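Local coordinates for protein listeriolysin O (Listeria monocytogenes, PDB 4CDB) that forms pores in cholesterol-containing host membranes, binding them as a soluble toxin that changes shape, oligomerises and inserts to lyse the cell, at residues S274-A280 with E295-I300; F281-G287 with L325-R329. All coordinates share one frame; numbering follows the deposited sequence.

Contact 1 (S274-A280 with E295-I300); sequences STKVKAA and ELTNII
Ala280 and Leu296 bring their backbones to a CA–CA distance of 4.9 Å, where the first turn of helix 277-286 meets helix 294-301. Two short helices of one transmembrane hairpin region of a cholesterol-dependent cytolysin pack together here, beside the core sheet. Both segments belong to stretches that become membrane-spanning beta strands in the pore, so their helical form is consistent with the soluble monomer, in which this hairpin is still folded as helices. No hydrogen bond crosses the interface; the evidence for close packing is apolar, with 369 Å² buried over both sides.

The small Ala280 side chain permits the near approach. Its CB meets Ile299 CG2 at 3.8 Å and lies 4.0 Å from Leu296 CD2, so two residues one turn apart on helix 294-301 converge on one methyl. Ile299 CG1 stands anti to the carbonyl carbon (chi1 -65°), and the extended chain beyond it carries CD1 to the start of the helix, where it touches Ser274 and Val277 CG2. Leu296 CD2 reaches the N-cap residue Lys276, touching its carbonyl O and CB, while the lysine chain crosses the leucine at about a right angle. Lys276 NZ stays 5.2 Å from Glu295 OE2, so any attraction is long-range. Ser274 closes an ST turn, its OG accepting from Lys276 N at 3.1 Å, and Ser274 OG also lies 3.6 Å from Ile299 CD1.

Contact 2 (F281-G287 with L325-R329); sequences FDAAVSG and LGDLR. With NA (sodium ion), chain Q.
The first torsions of Phe281 and Leu325 turn their side chains together: the phenyl CG stands anti to the carbonyl carbon (chi1 -79°), while the leucine, at chi1 -125°, departs from a staggered position and carries its methyls toward the helix. This is helix-on-loop packing over the core sheet of the cytolysin: the C-terminal half of helix 277-286 lies against the turn after strand 319-324. Leu325 CD1 lies 3.5 Å from Phe281 CD1, approaching the ring obliquely, and Leu325 CD2 sits 3.7 Å from Ala284 CB. One leucine thus covers two helix positions a turn apart, and Leu268 of strand 262-270 touches both Phe281 and Leu325, placing this apolar patch against the sheet.

The polar link is indirect. A water donates to Ala284 O at 2.8 Å; its second bond, to Leu325 O in the turn, is modelled too short and is doubtful in detail. Arg329, bent at chi2 and chi3, lays its aliphatic part over the helix end: Arg329 CD approaches Gly287 N at 3.5 Å. Its NE is near Val285 O, but the angle is too poor for a hydrogen bond. Gly287 leaves the helix with a positive phi (85°), where a beta carbon would be jammed against the preceding carbonyl O, so these angles suit glycine.

Away from the turn, Asp282 OD1 binds a sodium ion at 2.8 Å, a site shared with Glu209. Asp282 O accepts from Ser286 N and Ser286 OG on opposite faces of its carbonyl plane. The bond from Ser286 OG to Asp282 O measures 2.9 Å.

Contacts 1 and 2 have centres 11 Å apart and use successive parts of helix 277-286: its start faces helix 294-301, its end the turn after strand 319-324. Along the chain the segments alternate, 274-280, 281-287, 295-300, 325-329, so the two pairings cross. Ile300 joins them directly, with Ile300 CD1 lying 3.7 Å from Ala284 CB and Ile300 O 3.7 Å from Leu325 CB. Residues 274-283 and 291-303 become transmembrane strands in the pore, whereas 325-329 is not part of them. Insertion as strands would therefore be expected to dismantle contact 1 and to remove part of the helix that contact 2 depends on.

Contact 1 (S274-A280 with E295-I300)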
ATOM      1  N   SER A 274      14.502  -9.513   2.977  1.00 58.06           N
ATOM      2  CA  SER A 274      13.763 -10.362   3.906  1.00 61.77           C
ATOM      3  C   SER A 274      12.286 -10.515   3.541  1.00 67.54           C
ATOM      4  O   SER A 274      11.706  -9.660   2.871  1.00 71.37           O
ATOM      5  CB  SER A 274      13.890  -9.829   5.334  1.00 64.03           C
ATOM      6  OG  SER A 274      13.112 -10.598   6.232  1.00 65.47           O
ATOM      7  N   THR A 275      11.687 -11.612   3.991  1.00 69.50           N
ATOM      8  CA  THR A 275      10.278 -11.886   3.729  1.00 69.87           C
ATOM      9  C   THR A 275       9.402 -11.374   4.871  1.00 72.60           C
ATOM     10  O   THR A 275       8.192 -11.601   4.888  1.00 73.29           O
ATOM     11  CB  THR A 275      10.036 -13.395   3.537  1.00 72.63           C
ATOM     12  OG1 THR A 275       8.671 -13.622   3.166  1.00 79.76           O
ATOM     13  CG2 THR A 275      10.343 -14.149   4.823  1.00 70.46           C
ATOM     14  N   LYS A 276      10.023 -10.679   5.819  1.00 71.70           N
ATOM     15  CA  LYS A 276       9.320 -10.171   6.993  1.00 72.51           C
ATOM     16  C   LYS A 276       9.134  -8.656   6.960  1.00 68.64           C
ATOM     17  O   LYS A 276       8.692  -8.060   7.943  1.00 71.10           O
ATOM     18  CB  LYS A 276      10.071 -10.557   8.269  1.00 76.62           C
ATOM     19  CG  LYS A 276       9.871 -11.992   8.716  1.00 80.21           C
ATOM     20  CD  LYS A 276      10.606 -12.252  10.021  1.00 83.27           C
ATOM     21  CE  LYS A 276      10.146 -13.546  10.673  1.00 85.78           C
ATOM     22  NZ  LYS A 276      10.345 -14.723   9.786  1.00 86.70           N
ATOM     23  N   VAL A 277       9.471  -8.044   5.829  1.00 63.67           N
ATOM     24  CA  VAL A 277       9.426  -6.590   5.690  1.00 60.00           C
ATOM     25  C   VAL A 277       8.043  -6.004   5.987  1.00 58.55           C
ATOM     26  O   VAL A 277       7.930  -4.986   6.670  1.00 55.52           O
ATOM     27  CB  VAL A 277       9.911  -6.147   4.292  1.00 55.22           C
ATOM     28  CG1 VAL A 277       9.737  -4.652   4.107  1.00 54.16           C
ATOM     29  CG2 VAL A 277      11.368  -6.539   4.099  1.00 53.56           C
ATOM     30  N   LYS A 278       6.999  -6.662   5.489  1.00 59.84           N
ATOM     31  CA  LYS A 278       5.626  -6.233   5.744  1.00 62.85           C
ATOM     32  C   LYS A 278       5.329  -6.197   7.242  1.00 64.76           C
ATOM     33  O   LYS A 278       4.861  -5.185   7.764  1.00 65.37           O
ATOM     34  CB  LYS A 278       4.632  -7.157   5.034  1.00 64.98           C
ATOM     35  CG  LYS A 278       3.169  -6.752   5.182  1.00 68.72           C
ATOM     36  CD  LYS A 278       2.856  -5.484   4.399  1.00 71.44           C
ATOM     37  CE  LYS A 278       1.359  -5.194   4.368  1.00 74.38           C
ATOM     38  NZ  LYS A 278       0.803  -4.890   5.717  1.00 74.82           N
ATOM     39  N   ALA A 279       5.615  -7.301   7.926  1.00 64.85           N
ATOM     40  CA  ALA A 279       5.395  -7.397   9.367  1.00 63.65           C
ATOM     41  C   ALA A 279       6.220  -6.357  10.118  1.00 61.82           C
ATOM     42  O   ALA A 279       5.759  -5.778  11.102  1.00 62.82           O
ATOM     43  CB  ALA A 279       5.728  -8.794   9.861  1.00 64.78           C
ATOM     44  N   ALA A 280       7.441  -6.128   9.647  1.00 61.49           N
ATOM     45  CA  ALA A 280       8.305  -5.107  10.223  1.00 61.52           C
ATOM     46  C   ALA A 280       7.693  -3.723  10.037  1.00 62.75           C
ATOM     47  O   ALA A 280       7.662  -2.918  10.970  1.00 67.17           O
ATOM     48  CB  ALA A 280       9.682  -5.167   9.592  1.00 56.54           C
ATOM     49  N   GLU A 295      15.185  -9.498  14.042  1.00100.44           N
ATOM     50  CA  GLU A 295      15.010  -9.552  12.594  1.00 95.15           C
ATOM     51  C   GLU A 295      14.150  -8.383  12.120  1.00 88.30           C
ATOM     52  O   GLU A 295      14.491  -7.696  11.157  1.00 88.23           O
ATOM     53  CB  GLU A 295      14.383 -10.883  12.172  1.00 96.18           C
ATOM     54  CG  GLU A 295      13.831 -11.723  13.324  1.00 99.97           C
ATOM     55  CD  GLU A 295      12.541 -11.171  13.914  1.00103.91           C
ATOM     56  OE1 GLU A 295      12.512  -9.985  14.305  1.00105.83           O
ATOM     57  OE2 GLU A 295      11.554 -11.932  14.002  1.00104.47           O
ATOM     58  N   LEU A 296      13.034  -8.164  12.809  1.00 80.88           N
ATOM     59  CA  LEU A 296      12.161  -7.034  12.522  1.00 73.92           C
ATOM     60  C   LEU A 296      12.853  -5.739  12.927  1.00 73.95           C
ATOM     61  O   LEU A 296      12.733  -4.718  12.251  1.00 73.16           O
ATOM     62  CB  LEU A 296      10.837  -7.176  13.275  1.00 71.04           C
ATOM     63  CG  LEU A 296      10.022  -8.452  13.054  1.00 67.34           C
ATOM     64  CD1 LEU A 296       8.759  -8.428  13.899  1.00 66.68           C
ATOM     65  CD2 LEU A 296       9.681  -8.633  11.585  1.00 64.12           C
ATOM     66  N   THR A 297      13.583  -5.796  14.037  1.00 76.51           N
ATOM     67  CA  THR A 297      14.298  -4.637  14.557  1.00 79.38           C
ATOM     68  C   THR A 297      15.395  -4.193  13.590  1.00 79.23           C
ATOM     69  O   THR A 297      15.673  -3.001  13.456  1.00 82.54           O
ATOM     70  CB  THR A 297      14.913  -4.932  15.944  1.00 80.80           C
ATOM     71  OG1 THR A 297      13.905  -5.468  16.811  1.00 80.35           O
ATOM     72  CG2 THR A 297      15.485  -3.666  16.563  1.00 81.50           C
ATOM     73  N   ASN A 298      16.007  -5.157  12.909  1.00 75.09           N
ATOM     74  CA  ASN A 298      17.070  -4.862  11.954  1.00 76.87           C
ATOM     75  C   ASN A 298      16.530  -4.233  10.674  1.00 71.20           C
ATOM     76  O   ASN A 298      17.117  -3.292  10.143  1.00 70.62           O
ATOM     77  CB  ASN A 298      17.870  -6.125  11.625  1.00 80.52           C
ATOM     78  CG  ASN A 298      19.278  -5.816  11.152  1.00 87.85           C
ATOM     79  OD1 ASN A 298      19.514  -5.593   9.965  1.00 90.28           O
ATOM     80  ND2 ASN A 298      20.226  -5.806  12.084  1.00 90.51           N
ATOM     81  N   ILE A 299      15.414  -4.762  10.182  1.00 66.66           N
ATOM     82  CA  ILE A 299      14.767  -4.214   8.995  1.00 61.44           C
ATOM     83  C   ILE A 299      14.386  -2.754   9.225  1.00 57.68           C
ATOM     84  O   ILE A 299      14.674  -1.891   8.396  1.00 55.38           O
ATOM     85  CB  ILE A 299      13.517  -5.030   8.600  1.00 58.59           C
ATOM     86  CG1 ILE A 299      13.916  -6.447   8.183  1.00 56.81           C
ATOM     87  CG2 ILE A 299      12.757  -4.343   7.473  1.00 58.19           C
ATOM     88  CD1 ILE A 299      12.751  -7.303   7.730  1.00 55.64           C
ATOM     89  N   ILE A 300      13.758  -2.487  10.368  1.00 59.35           N
ATOM     90  CA  ILE A 300      13.335  -1.138  10.738  1.00 63.06           C
ATOM     91  C   ILE A 300      14.515  -0.172  10.835  1.00 65.97           C
ATOM     92  O   ILE A 300      14.432   0.966  10.370  1.00 66.81           O
ATOM     93  CB  ILE A 300      12.537  -1.143  12.064  1.00 65.13           C
ATOM     94  CG1 ILE A 300      11.216  -1.889  11.871  1.00 63.39           C
ATOM     95  CG2 ILE A 300      12.273   0.275  12.555  1.00 66.49           C
ATOM     96  CD1 ILE A 300      10.334  -1.908  13.094  1.00 64.77           C
TER

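Contact 2 (F281-G287 with L325-R329)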
ATOM      1  N   PHE A 281       7.213  -3.456   8.825  1.00 58.59           N
ATOM      2  CA  PHE A 281       6.550  -2.195   8.512  1.00 56.54           C
ATOM      3  C   PHE A 281       5.304  -2.008   9.373  1.00 61.74           C
ATOM      4  O   PHE A 281       5.048  -0.914   9.876  1.00 63.59           O
ATOM      5  CB  PHE A 281       6.168  -2.136   7.030  1.00 51.47           C
ATOM      6  CG  PHE A 281       7.313  -1.793   6.113  1.00 47.96           C
ATOM      7  CD1 PHE A 281       8.550  -1.430   6.620  1.00 52.53           C
ATOM      8  CD2 PHE A 281       7.143  -1.823   4.737  1.00 48.54           C
ATOM      9  CE1 PHE A 281       9.599  -1.110   5.772  1.00 51.92           C
ATOM     10  CE2 PHE A 281       8.186  -1.504   3.884  1.00 48.39           C
ATOM     11  CZ  PHE A 281       9.416  -1.146   4.403  1.00 50.18           C
ATOM     12  N   ASP A 282       4.535  -3.081   9.539  1.00 66.76           N
ATOM     13  CA  ASP A 282       3.309  -3.039  10.331  1.00 72.86           C
ATOM     14  C   ASP A 282       3.574  -2.640  11.784  1.00 72.54           C
ATOM     15  O   ASP A 282       2.784  -1.917  12.392  1.00 70.39           O
ATOM     16  CB  ASP A 282       2.588  -4.391  10.287  1.00 77.43           C
ATOM     17  CG  ASP A 282       2.104  -4.752   8.894  1.00 84.13           C
ATOM     18  OD1 ASP A 282       1.828  -3.830   8.098  1.00 86.34           O
ATOM     19  OD2 ASP A 282       1.998  -5.962   8.596  1.00 85.98           O
ATOM     20  N   ALA A 283       4.690  -3.114  12.328  1.00 73.42           N
ATOM     21  CA  ALA A 283       5.044  -2.852  13.720  1.00 74.07           C
ATOM     22  C   ALA A 283       5.508  -1.413  13.928  1.00 75.95           C
ATOM     23  O   ALA A 283       5.173  -0.783  14.932  1.00 80.03           O
ATOM     24  CB  ALA A 283       6.116  -3.830  14.187  1.00 71.83           C
ATOM     25  N   ALA A 284       6.272  -0.895  12.973  1.00 70.81           N
ATOM     26  CA  ALA A 284       6.798   0.464  13.066  1.00 68.71           C
ATOM     27  C   ALA A 284       5.698   1.515  12.941  1.00 71.87           C
ATOM     28  O   ALA A 284       5.894   2.681  13.287  1.00 72.11           O
ATOM     29  CB  ALA A 284       7.865   0.689  12.011  1.00 65.82           C
ATOM     30  N   VAL A 285       4.540   1.092  12.448  1.00 72.38           N
ATOM     31  CA  VAL A 285       3.407   1.987  12.255  1.00 74.80           C
ATOM     32  C   VAL A 285       2.440   1.951  13.441  1.00 81.58           C
ATOM     33  O   VAL A 285       1.936   2.988  13.877  1.00 82.54           O
ATOM     34  CB  VAL A 285       2.651   1.640  10.951  1.00 68.77           C
ATOM     35  CG1 VAL A 285       1.267   2.266  10.936  1.00 68.65           C
ATOM     36  CG2 VAL A 285       3.459   2.080   9.739  1.00 65.47           C
ATOM     37  N   SER A 286       2.205   0.757  13.974  1.00 85.82           N
ATOM     38  CA  SER A 286       1.166   0.557  14.984  1.00 91.05           C
ATOM     39  C   SER A 286       1.586   0.875  16.423  1.00 96.28           C
ATOM     40  O   SER A 286       0.738   0.952  17.312  1.00 98.14           O
ATOM     41  CB  SER A 286       0.628  -0.875  14.907  1.00 90.37           C
ATOM     42  OG  SER A 286       1.670  -1.819  15.077  1.00 91.27           O
ATOM     43  N   GLY A 287       2.882   1.057  16.654  1.00 99.20           N
ATOM     44  CA  GLY A 287       3.380   1.281  18.001  1.00104.36           C
ATOM     45  C   GLY A 287       3.614  -0.033  18.716  1.00107.66           C
ATOM     46  O   GLY A 287       3.978  -0.071  19.892  1.00109.98           O
ATOM     47  N   LEU A 325      12.580   4.885   9.678  1.00 67.60           N
ATOM     48  CA  LEU A 325      11.346   4.225  10.108  1.00 70.19           C
ATOM     49  C   LEU A 325      11.109   4.274  11.617  1.00 76.09           C
ATOM     50  O   LEU A 325       9.964   4.303  12.070  1.00 74.31           O
ATOM     51  CB  LEU A 325      11.320   2.770   9.634  1.00 68.10           C
ATOM     52  CG  LEU A 325      10.111   2.327   8.806  1.00 70.12           C
ATOM     53  CD1 LEU A 325       9.973   0.816   8.851  1.00 71.77           C
ATOM     54  CD2 LEU A 325       8.831   2.997   9.280  1.00 70.21           C
ATOM     55  N   GLY A 326      12.189   4.282  12.392  1.00 82.64           N
ATOM     56  CA  GLY A 326      12.075   4.340  13.838  1.00 87.79           C
ATOM     57  C   GLY A 326      11.530   5.667  14.329  1.00 94.16           C
ATOM     58  O   GLY A 326      11.037   5.769  15.453  1.00 94.67           O
ATOM     59  N   ASP A 327      11.611   6.686  13.478  1.00 99.80           N
ATOM     60  CA  ASP A 327      11.206   8.035  13.856  1.00105.01           C
ATOM     61  C   ASP A 327       9.757   8.348  13.482  1.00104.06           C
ATOM     62  O   ASP A 327       9.327   9.499  13.554  1.00105.13           O
ATOM     63  CB  ASP A 327      12.146   9.066  13.229  1.00109.67           C
ATOM     64  CG  ASP A 327      13.608   8.720  13.438  1.00114.01           C
ATOM     65  OD1 ASP A 327      13.925   8.047  14.443  1.00115.84           O
ATOM     66  OD2 ASP A 327      14.441   9.116  12.595  1.00114.65           O
ATOM     67  N   LEU A 328       9.006   7.326  13.083  1.00102.50           N
ATOM     68  CA  LEU A 328       7.577   7.498  12.847  1.00103.07           C
ATOM     69  C   LEU A 328       6.839   7.539  14.178  1.00109.04           C
ATOM     70  O   LEU A 328       7.449   7.774  15.222  1.00112.80           O
ATOM     71  CB  LEU A 328       7.014   6.389  11.956  1.00 98.23           C
ATOM     72  CG  LEU A 328       6.991   6.680  10.455  1.00 94.48           C
ATOM     73  CD1 LEU A 328       6.122   5.668   9.728  1.00 90.25           C
ATOM     74  CD2 LEU A 328       6.474   8.085  10.213  1.00 95.35           C
ATOM     75  N   ARG A 329       5.525   7.325  14.134  1.00110.00           N
ATOM     76  CA  ARG A 329       4.672   7.385  15.324  1.00113.71           C
ATOM     77  C   ARG A 329       4.647   8.771  15.975  1.00117.48           C
ATOM     78  O   ARG A 329       4.017   8.966  17.014  1.00120.29           O
ATOM     79  CB  ARG A 329       5.068   6.312  16.344  1.00114.79           C
ATOM     80  CG  ARG A 329       4.684   4.900  15.941  1.00113.63           C
ATOM     81  CD  ARG A 329       3.410   4.470  16.639  1.00115.71           C
ATOM     82  NE  ARG A 329       2.252   5.256  16.225  1.00117.65           N
ATOM     83  CZ  ARG A 329       1.121   5.333  16.916  1.00118.57           C
ATOM     84  NH1 ARG A 329       0.997   4.679  18.064  1.00119.35           N
ATOM     85  NH2 ARG A 329       0.116   6.071  16.466  1.00118.19           N
TER
HETATM   86 NA    NA Q1542       2.517  -1.374   6.931  1.00 84.59          NA
HETATM   87  O   HOH W   1       8.245   4.097  13.910  1.00 65.90           O